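Long-range contacts in excinuclease ABC, subunit A. (PDB 2VF7), which binds DNA and zinc, binds and hydrolyses ATP, and probably takes part in recognising damaged DNA during excision repair: residues A[412-416]-A[832-836]; A[505-511]-A[538-544]; A[531-536]-A[805-810]. The protein carries 1 engineered substitution. One frame throughout, in Å; residues are numbered along the deposited sequence.

Contact 1: residues A[412-416]-A[832-836]; sequences LHPAD and VTAPY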
loop_
_atom_site.group_PDB
_atom_site.type_symbol
_atom_site.label_atom_id
_atom_site.label_comp_id
_atom_site.label_asym_id
_atom_site.label_seq_id
_atom_site.Cartn_x
_atom_site.Cartn_y
_atom_site.Cartn_z
ATOM N N LEU A 412 -29.454 17.259 1.490
ATOM C CA LEU A 412 -30.406 16.945 2.524
ATOM C C LEU A 412 -31.469 18.012 2.631
ATOM O O LEU A 412 -31.162 19.213 2.650
ATOM C CB LEU A 412 -29.723 16.790 3.893
ATOM C CG LEU A 412 -29.688 15.426 4.585
ATOM C CD1 LEU A 412 -29.699 15.634 6.058
ATOM C CD2 LEU A 412 -30.888 14.608 4.197
ATOM N N HIS A 413 -32.713 17.543 2.725
ATOM C CA HIS A 413 -33.868 18.357 3.063
ATOM C C HIS A 413 -33.853 18.745 4.544
ATOM O O HIS A 413 -33.447 17.927 5.368
ATOM C CB HIS A 413 -35.127 17.542 2.804
ATOM C CG HIS A 413 -36.372 18.366 2.734
ATOM N ND1 HIS A 413 -36.809 18.948 1.565
ATOM C CD2 HIS A 413 -37.260 18.725 3.688
ATOM C CE1 HIS A 413 -37.923 19.615 1.800
ATOM N NE2 HIS A 413 -38.213 19.500 3.082
ATOM N N PRO A 414 -34.320 19.971 4.896
ATOM C CA PRO A 414 -34.369 20.372 6.309
ATOM C C PRO A 414 -35.181 19.433 7.197
ATOM O O PRO A 414 -34.915 19.355 8.394
ATOM C CB PRO A 414 -35.016 21.759 6.275
ATOM C CG PRO A 414 -34.810 22.252 4.911
ATOM C CD PRO A 414 -34.798 21.051 4.016
ATOM N N ALA A 415 -36.151 18.726 6.614
ATOM C CA ALA A 415 -36.953 17.738 7.347
ATOM C C ALA A 415 -36.145 16.523 7.806
ATOM O O ALA A 415 -36.617 15.758 8.643
ATOM C CB ALA A 415 -38.135 17.289 6.517
ATOM N N ASP A 416 -34.935 16.356 7.269
ATOM C CA ASP A 416 -34.125 15.177 7.548
ATOM C C ASP A 416 -32.831 15.409 8.334
ATOM O O ASP A 416 -32.106 14.453 8.578
ATOM C CB ASP A 416 -33.800 14.447 6.245
ATOM C CG ASP A 416 -35.029 13.807 5.600
ATOM O OD1 ASP A 416 -36.033 13.554 6.303
ATOM O OD2 ASP A 416 -34.986 13.554 4.376
ATOM N N VAL A 832 -44.047 18.488 2.887
ATOM C CA VAL A 832 -43.109 18.362 3.985
ATOM C C VAL A 832 -42.137 19.562 4.026
ATOM O O VAL A 832 -41.603 19.898 5.091
ATOM C CB VAL A 832 -42.423 16.946 3.977
ATOM C CG1 VAL A 832 -40.943 17.023 4.237
ATOM C CG2 VAL A 832 -43.108 16.003 5.003
ATOM N N THR A 833 -41.937 20.219 2.880
ATOM C CA THR A 833 -41.145 21.437 2.835
ATOM C C THR A 833 -41.892 22.698 3.265
ATOM O O THR A 833 -41.255 23.668 3.669
ATOM C CB THR A 833 -40.501 21.703 1.437
ATOM O OG1 THR A 833 -41.051 22.898 0.869
ATOM C CG2 THR A 833 -40.660 20.521 0.493
ATOM N N ALA A 834 -43.228 22.689 3.176
ATOM C CA ALA A 834 -44.051 23.868 3.491
ATOM C C ALA A 834 -43.656 24.556 4.788
ATOM O O ALA A 834 -43.229 25.709 4.740
ATOM C CB ALA A 834 -45.534 23.535 3.486
ATOM N N PRO A 835 -43.764 23.855 5.947
ATOM C CA PRO A 835 -43.374 24.479 7.218
ATOM C C PRO A 835 -41.992 25.153 7.210
ATOM O O PRO A 835 -41.844 26.232 7.778
ATOM C CB PRO A 835 -43.400 23.311 8.214
ATOM C CG PRO A 835 -43.545 22.066 7.381
ATOM C CD PRO A 835 -44.255 22.480 6.162
ATOM N N TYR A 836 -41.010 24.518 6.579
ATOM C CA TYR A 836 -39.626 25.021 6.502
ATOM C C TYR A 836 -39.470 26.226 5.568
ATOM O O TYR A 836 -38.674 27.129 5.840
ATOM C CB TYR A 836 -38.661 23.891 6.079
ATOM C CG TYR A 836 -38.575 22.790 7.108
ATOM C CD1 TYR A 836 -39.279 21.603 6.944
ATOM C CD2 TYR A 836 -37.808 22.954 8.277
ATOM C CE1 TYR A 836 -39.218 20.600 7.902
ATOM C CE2 TYR A 836 -37.729 21.957 9.232
ATOM C CZ TYR A 836 -38.445 20.778 9.044
ATOM O OH TYR A 836 -38.401 19.778 10.013
#
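The first torsion of His413 (chi1 -163°) sets its imidazole opposite the backbone N and carries it out to Thr833, while that of Tyr836 (chi1 -65°) lays the phenol ring beside Pro414 and Ala415. His413 presents an edge: the CA of Thr833 lies in the ring plane, 3.5 Å from NE2, a buried nitrogen with no polar partner in the model. ND1 makes a weak hydrogen bond to the carbonyl of Gly530. With an alanine here, that carbonyl would probably lose this donor and a gap would open beside Thr833.

Coming just after strand 402-406 and the acidic residues at its end, 412-416 probably corresponds to the end of the D-loop of an ABC ATPase, here set against the start of the C-terminal helix 834-840. Pro414 makes a CH-pi contact over one face of Tyr836, with CB 3.9 Å from the ring centroid and 23° off the normal. Ala415 fills the next position, its CB 3.7 Å from Tyr836 CE1 and 3.6 Å from Val832 CG1. Met793 of helix 793-796 touches His413, Pro414 and Tyr836. Within the loop, Asp416 N donates to His413 O at 2.9 Å, closing the turn that presents Pro414 and Ala415 together.

Contact 2: residues A[505-511]-A[538-544]; sequences LNGVTRN and TLVSQAL. With ADP (adenosine-5'-diphosphate), chain D.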
loop_
_atom_site.group_PDB
_atom_site.type_symbol
_atom_site.label_atom_id
_atom_site.label_comp_id
_atom_site.label_asym_id
_atom_site.label_seq_id
_atom_site.Cartn_x
_atom_site.Cartn_y
_atom_site.Cartn_z
ATOM N N LEU A 505 -44.006 19.461 -19.677
ATOM C CA LEU A 505 -43.339 18.156 -19.701
ATOM C C LEU A 505 -44.366 17.104 -19.261
ATOM O O LEU A 505 -44.671 16.963 -18.067
ATOM C CB LEU A 505 -42.123 18.148 -18.770
ATOM C CG LEU A 505 -40.764 17.526 -19.138
ATOM C CD1 LEU A 505 -39.969 17.317 -17.875
ATOM C CD2 LEU A 505 -40.852 16.216 -19.894
ATOM N N ASN A 506 -44.913 16.395 -20.247
ATOM C CA ASN A 506 -45.978 15.422 -20.044
ATOM C C ASN A 506 -45.508 13.976 -20.232
ATOM O O ASN A 506 -44.614 13.700 -21.039
ATOM C CB ASN A 506 -47.138 15.715 -21.003
ATOM C CG ASN A 506 -47.681 17.134 -20.861
ATOM O OD1 ASN A 506 -48.151 17.532 -19.788
ATOM N ND2 ASN A 506 -47.625 17.900 -21.947
ATOM N N GLY A 507 -46.119 13.065 -19.473
ATOM C CA GLY A 507 -45.897 11.622 -19.612
ATOM C C GLY A 507 -44.502 11.180 -19.232
ATOM O O GLY A 507 -43.892 10.357 -19.921
ATOM N N VAL A 508 -44.008 11.732 -18.126
ATOM C CA VAL A 508 -42.638 11.529 -17.682
ATOM C C VAL A 508 -42.499 10.182 -16.966
ATOM O O VAL A 508 -42.768 10.087 -15.767
ATOM C CB VAL A 508 -42.169 12.696 -16.747
ATOM C CG1 VAL A 508 -40.676 12.608 -16.463
ATOM C CG2 VAL A 508 -42.505 14.054 -17.353
ATOM N N THR A 509 -42.099 9.145 -17.708
ATOM C CA THR A 509 -41.785 7.832 -17.119
ATOM C C THR A 509 -40.266 7.667 -16.973
ATOM O O THR A 509 -39.514 7.888 -17.929
ATOM C CB THR A 509 -42.416 6.641 -17.918
ATOM O OG1 THR A 509 -43.822 6.864 -18.098
ATOM C CG2 THR A 509 -42.219 5.308 -17.174
ATOM N N ARG A 510 -39.829 7.296 -15.768
ATOM C CA ARG A 510 -38.403 7.267 -15.393
ATOM C C ARG A 510 -38.262 6.986 -13.891
ATOM O O ARG A 510 -38.787 7.736 -13.053
ATOM C CB ARG A 510 -37.727 8.600 -15.751
ATOM C CG ARG A 510 -36.207 8.570 -15.822
ATOM C CD ARG A 510 -35.713 9.219 -17.118
ATOM N NE ARG A 510 -34.251 9.198 -17.218
ATOM C CZ ARG A 510 -33.562 9.222 -18.360
ATOM N NH1 ARG A 510 -34.194 9.253 -19.529
ATOM N NH2 ARG A 510 -32.231 9.207 -18.332
ATOM N N ASN A 511 -37.570 5.895 -13.564
ATOM C CA ASN A 511 -37.340 5.494 -12.173
ATOM C C ASN A 511 -38.635 5.437 -11.373
ATOM O O ASN A 511 -39.465 4.563 -11.625
ATOM C CB ASN A 511 -36.311 6.411 -11.501
ATOM C CG ASN A 511 -34.980 6.416 -12.213
ATOM O OD1 ASN A 511 -34.697 5.536 -13.019
ATOM N ND2 ASN A 511 -34.149 7.408 -11.913
ATOM N N THR A 538 -34.412 13.363 -11.066
ATOM C CA THR A 538 -34.992 12.517 -12.119
ATOM C C THR A 538 -35.886 13.315 -13.065
ATOM O O THR A 538 -35.906 13.049 -14.263
ATOM C CB THR A 538 -35.791 11.318 -11.533
ATOM O OG1 THR A 538 -35.059 10.727 -10.453
ATOM C CG2 THR A 538 -36.019 10.255 -12.569
ATOM N N LEU A 539 -36.628 14.286 -12.528
ATOM C CA LEU A 539 -37.466 15.178 -13.333
ATOM C C LEU A 539 -36.661 16.234 -14.092
ATOM O O LEU A 539 -36.835 16.395 -15.297
ATOM C CB LEU A 539 -38.513 15.865 -12.459
ATOM C CG LEU A 539 -39.505 16.838 -13.117
ATOM C CD1 LEU A 539 -40.492 16.134 -14.029
ATOM C CD2 LEU A 539 -40.245 17.622 -12.057
ATOM N N VAL A 540 -35.773 16.935 -13.383
ATOM C CA VAL A 540 -35.139 18.152 -13.903
ATOM C C VAL A 540 -33.861 17.867 -14.670
ATOM O O VAL A 540 -33.751 18.220 -15.835
ATOM C CB VAL A 540 -34.855 19.176 -12.773
ATOM C CG1 VAL A 540 -34.173 20.420 -13.324
ATOM C CG2 VAL A 540 -36.146 19.545 -12.039
ATOM N N SER A 541 -32.896 17.230 -14.008
ATOM C CA SER A 541 -31.605 16.934 -14.620
ATOM C C SER A 541 -31.695 15.841 -15.677
ATOM O O SER A 541 -31.153 15.980 -16.776
ATOM C CB SER A 541 -30.565 16.582 -13.555
ATOM O OG SER A 541 -30.328 17.706 -12.726
ATOM N N GLN A 542 -32.385 14.758 -15.361
ATOM C CA GLN A 542 -32.496 13.656 -16.310
ATOM C C GLN A 542 -33.590 13.874 -17.353
ATOM O O GLN A 542 -33.289 14.047 -18.516
ATOM C CB GLN A 542 -32.634 12.317 -15.580
ATOM C CG GLN A 542 -31.472 12.050 -14.604
ATOM C CD GLN A 542 -31.687 10.814 -13.747
ATOM O OE1 GLN A 542 -32.193 9.790 -14.229
ATOM N NE2 GLN A 542 -31.297 10.895 -12.473
ATOM N N ALA A 543 -34.852 13.902 -16.939
ATOM C CA ALA A 543 -35.978 13.934 -17.888
ATOM C C ALA A 543 -36.115 15.229 -18.674
ATOM O O ALA A 543 -36.224 15.200 -19.898
ATOM C CB ALA A 543 -37.296 13.605 -17.185
ATOM N N LEU A 544 -36.123 16.364 -17.982
ATOM C CA LEU A 544 -36.277 17.636 -18.666
ATOM C C LEU A 544 -35.169 17.790 -19.693
ATOM O O LEU A 544 -35.440 17.839 -20.887
ATOM C CB LEU A 544 -36.268 18.813 -17.685
ATOM C CG LEU A 544 -36.435 20.205 -18.322
ATOM C CD1 LEU A 544 -37.711 20.288 -19.146
ATOM C CD2 LEU A 544 -36.429 21.302 -17.288
HETATM P PB ADP D . -33.630 13.203 -5.648
HETATM O O1B ADP D . -32.693 12.839 -4.525
HETATM O O2B ADP D . -33.005 13.854 -6.849
HETATM O O3B ADP D . -34.846 13.917 -5.124
HETATM P PA ADP D . -33.735 11.076 -7.621
HETATM O O1A ADP D . -32.462 10.317 -7.430
HETATM O O2A ADP D . -33.883 12.046 -8.749
HETATM O O3A ADP D . -34.177 11.793 -6.240
HETATM O "O5'" ADP D . -34.842 9.928 -7.881
HETATM C "C5'" ADP D . -35.379 9.153 -6.817
HETATM C "C4'" ADP D . -35.620 7.700 -7.195
HETATM O "O4'" ADP D . -35.044 7.383 -8.460
HETATM C "C3'" ADP D . -34.911 6.829 -6.175
HETATM O "O3'" ADP D . -35.708 5.681 -5.892
HETATM C "C2'" ADP D . -33.618 6.430 -6.860
HETATM O "O2'" ADP D . -33.050 5.210 -6.361
HETATM C "C1'" ADP D . -34.033 6.366 -8.318
HETATM N N9 ADP D . -32.870 6.620 -9.202
HETATM C C8 ADP D . -32.344 7.833 -9.492
HETATM N N7 ADP D . -31.291 7.734 -10.336
HETATM C C5 ADP D . -31.129 6.415 -10.589
HETATM C C6 ADP D . -30.195 5.594 -11.402
HETATM N N6 ADP D . -29.209 6.192 -12.116
HETATM N N1 ADP D . -30.363 4.249 -11.406
HETATM C C2 ADP D . -31.337 3.645 -10.687
HETATM N N3 ADP D . -32.221 4.329 -9.928
HETATM C C4 ADP D . -32.170 5.688 -9.840
#
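Thr538 and Asn511 meet beside the ADP, where the helix that follows the P-loop of an ABC ATPase packs across strand 508-510. With chi1 at -44°, Thr538 keeps OG1 beside its own backbone N, and both donate to the alpha phosphate: OG1 makes a very short bond of 2.5 Å to ADP O2A, and the backbone N a weak one. The same rotation turns CG2 to the strand, 3.5 Å from Asn511 ND2 and also against Arg510 CG. Asn511 ND2 comes 3.0 Å from ADP C8, with CG near N9 and C4.

One turn along the helix, Gln542 reaches between Arg510 and the adenine. Its OE1 sits at the guanidinium edge, 3.7 Å from Arg510 NE, with the two planes 71° apart and no hydrogen bond formed. Arg510 NH1 makes a long, weak ion pair with Asp546.

Farther out the contact is apolar. Val508 CG1 rests on Ala543 CB at 3.6 Å, and Leu505 CD1 meets Leu544 CD1 at 3.9 Å, with Leu539 alongside. The axes of weakly bonded strand 508-510 and helix 538-544 cross at 90°. The helix widens here into a pi-type turn, with Ala543 N donating to the carbonyl O of Thr538 at 3.0 Å.

Contact 3: residues A[531-536]-A[805-810]; sequences VSGSGK and IGPGAG. With ADP (adenosine-5'-diphosphate), chain D.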
loop_
_atom_site.group_PDB
_atom_site.type_symbol
_atom_site.label_atom_id
_atom_site.label_comp_id
_atom_site.label_asym_id
_atom_site.label_seq_id
_atom_site.Cartn_x
_atom_site.Cartn_y
_atom_site.Cartn_z
ATOM N N VAL A 531 -37.995 16.015 -0.697
ATOM C CA VAL A 531 -37.174 15.049 0.069
ATOM C C VAL A 531 -36.106 14.355 -0.811
ATOM O O VAL A 531 -36.260 14.286 -2.038
ATOM C CB VAL A 531 -38.143 14.009 0.762
ATOM C CG1 VAL A 531 -37.650 12.575 0.693
ATOM C CG2 VAL A 531 -38.491 14.427 2.191
ATOM N N SER A 532 -35.018 13.861 -0.200
ATOM C CA SER A 532 -33.994 13.125 -0.945
ATOM C C SER A 532 -34.619 11.848 -1.480
ATOM O O SER A 532 -35.349 11.160 -0.768
ATOM C CB SER A 532 -32.788 12.775 -0.081
ATOM O OG SER A 532 -32.406 13.861 0.743
ATOM N N GLY A 533 -34.331 11.538 -2.739
ATOM C CA GLY A 533 -34.913 10.358 -3.379
ATOM C C GLY A 533 -36.341 10.548 -3.860
ATOM O O GLY A 533 -36.985 9.584 -4.275
ATOM N N SER A 534 -36.827 11.789 -3.800
ATOM C CA SER A 534 -38.150 12.173 -4.322
ATOM C C SER A 534 -38.261 11.999 -5.822
ATOM O O SER A 534 -39.138 11.282 -6.292
ATOM C CB SER A 534 -38.444 13.629 -4.000
ATOM O OG SER A 534 -38.624 13.796 -2.614
ATOM N N GLY A 535 -37.393 12.679 -6.576
ATOM C CA GLY A 535 -37.429 12.614 -8.035
ATOM C C GLY A 535 -37.114 13.908 -8.760
ATOM O O GLY A 535 -37.237 13.982 -9.972
ATOM N N LYS A 536 -36.696 14.923 -8.014
ATOM C CA LYS A 536 -36.302 16.239 -8.545
ATOM C C LYS A 536 -35.217 16.125 -9.609
ATOM O O LYS A 536 -35.355 16.604 -10.740
ATOM C CB LYS A 536 -35.761 17.108 -7.397
ATOM C CG LYS A 536 -36.410 16.875 -6.061
ATOM C CD LYS A 536 -35.846 17.829 -5.051
ATOM C CE LYS A 536 -34.452 17.429 -4.573
ATOM N NZ LYS A 536 -34.540 16.260 -3.661
ATOM N N ILE A 805 -41.890 18.265 -5.032
ATOM C CA ILE A 805 -41.978 16.950 -5.629
ATOM C C ILE A 805 -42.124 15.867 -4.579
ATOM O O ILE A 805 -41.503 15.934 -3.515
ATOM C CB ILE A 805 -40.770 16.674 -6.554
ATOM C CG1 ILE A 805 -40.800 17.613 -7.776
ATOM C CG2 ILE A 805 -40.717 15.211 -6.989
ATOM C CD1 ILE A 805 -42.147 17.678 -8.559
ATOM N N GLY A 806 -42.990 14.902 -4.907
ATOM C CA GLY A 806 -43.244 13.644 -4.173
ATOM C C GLY A 806 -43.357 13.785 -2.679
ATOM O O GLY A 806 -42.592 14.557 -2.086
ATOM N N PRO A 807 -44.301 13.048 -2.054
ATOM C CA PRO A 807 -44.419 13.053 -0.591
ATOM C C PRO A 807 -43.106 12.617 0.062
ATOM O O PRO A 807 -42.452 13.416 0.732
ATOM C CB PRO A 807 -45.532 12.031 -0.314
ATOM C CG PRO A 807 -46.304 11.954 -1.559
ATOM C CD PRO A 807 -45.310 12.187 -2.685
ATOM N N GLY A 808 -42.706 11.372 -0.172
ATOM C CA GLY A 808 -41.475 10.837 0.397
ATOM C C GLY A 808 -40.458 10.472 -0.661
ATOM O O GLY A 808 -40.415 11.068 -1.732
ATOM N N ALA A 809 -39.634 9.483 -0.346
ATOM C CA ALA A 809 -38.600 9.033 -1.240
ATOM C C ALA A 809 -39.028 7.760 -1.943
ATOM O O ALA A 809 -39.882 7.036 -1.441
ATOM C CB ALA A 809 -37.336 8.795 -0.460
ATOM N N GLY A 810 -38.425 7.495 -3.101
ATOM C CA GLY A 810 -38.604 6.236 -3.829
ATOM C C GLY A 810 -40.032 5.936 -4.244
ATOM O O GLY A 810 -40.651 6.726 -4.959
HETATM P PB ADP D . -33.630 13.203 -5.648
HETATM O O1B ADP D . -32.693 12.839 -4.525
HETATM O O2B ADP D . -33.005 13.854 -6.849
HETATM O O3B ADP D . -34.846 13.917 -5.124
HETATM P PA ADP D . -33.735 11.076 -7.621
HETATM O O1A ADP D . -32.462 10.317 -7.430
HETATM O O2A ADP D . -33.883 12.046 -8.749
HETATM O O3A ADP D . -34.177 11.793 -6.240
HETATM O "O5'" ADP D . -34.842 9.928 -7.881
HETATM C "C5'" ADP D . -35.379 9.153 -6.817
HETATM C "C4'" ADP D . -35.620 7.700 -7.195
HETATM O "O4'" ADP D . -35.044 7.383 -8.460
HETATM C "C3'" ADP D . -34.911 6.829 -6.175
HETATM O "O3'" ADP D . -35.708 5.681 -5.892
HETATM C "C2'" ADP D . -33.618 6.430 -6.860
HETATM O "O2'" ADP D . -33.050 5.210 -6.361
HETATM C "C1'" ADP D . -34.033 6.366 -8.318
HETATM N N9 ADP D . -32.870 6.620 -9.202
HETATM C C8 ADP D . -32.344 7.833 -9.492
HETATM N N7 ADP D . -31.291 7.734 -10.336
HETATM C C5 ADP D . -31.129 6.415 -10.589
HETATM C C6 ADP D . -30.195 5.594 -11.402
HETATM N N6 ADP D . -29.209 6.192 -12.116
HETATM N N1 ADP D . -30.363 4.249 -11.406
HETATM C C2 ADP D . -31.337 3.645 -10.687
HETATM N N3 ADP D . -32.221 4.329 -9.928
HETATM C C4 ADP D . -32.170 5.688 -9.840
HETATM O O HOH W 1 -41.068 16.313 -0.848
#
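Val531 CG1 stands over one face of the Gly808–Ala809 peptide, 3.8 Å from Gly808 C. The carbonyl of Gly533 is approached from above its plane: Gly810 N comes in 44° out of that plane at 2.8 Å from Gly533 O, yet its N-H points almost straight at the oxygen (170°). Ala809 adds a CA-H...O contact to the same oxygen, and its CB packs against Ser532 O. Gly533, without a side chain and with positive phi, lets that CB come close.

A type II turn from Val531 to Ser534 shapes the first loop. Three donors grip Val531 O: the backbone N of Ser534, its OG in a very short 2.5 Å bond, and more weakly Lys536 NZ. The lysine chain bends at chi3 (-76°), folding NZ back to ADP O3B at 2.8 Å, and NZ also donates to Gly530 O. Backbone amides add to the grip on the beta phosphate, Gly533 N to ADP O1B at 2.8 Å and Gly535 N to ADP O3B at 3.2 Å; Ser537 N is another donor to the ADP.

Water 1 bridges the segments at their far end, accepting from Val531 N and donating to Gly806 O at 2.6 Å. Ile805 CG2 packs against Ser534 CB, and Asn512 ND2 bonds both Ser534 O and Gly810 O, tying the two loops together beside the nucleotide. Ser532 turns away, its OG bonded to Gly411 O. Loop 531-536, between strand 525-529 and helix 536-551, forms most of the Walker A P-loop of an ABC ATPase, backed by the loop that leaves strand 801-805.

Overall arrangement
Contact 3 lies between the other two: its centre is about 11 Å from that of contact 1 and about 13 Å from that of contact 2, whereas contacts 1 and 2 are about 23 Å apart and do not touch. Along the chain, 412-416 and 832-836 enclose everything else, while contacts 2 and 3 interleave. These two share one ADP and helix 536-551, joined through Leu539 CD2 and Ile805 CD1. The strands flanking contact 3, 525-529 and 801-805, are neighbours in one mixed sheet. Contact 1 adds the loop after strand 402-406 of the other such sheet, so a loop of the first ATPase module touches this P-loop, consistent with the paired nucleotide sites of UvrA.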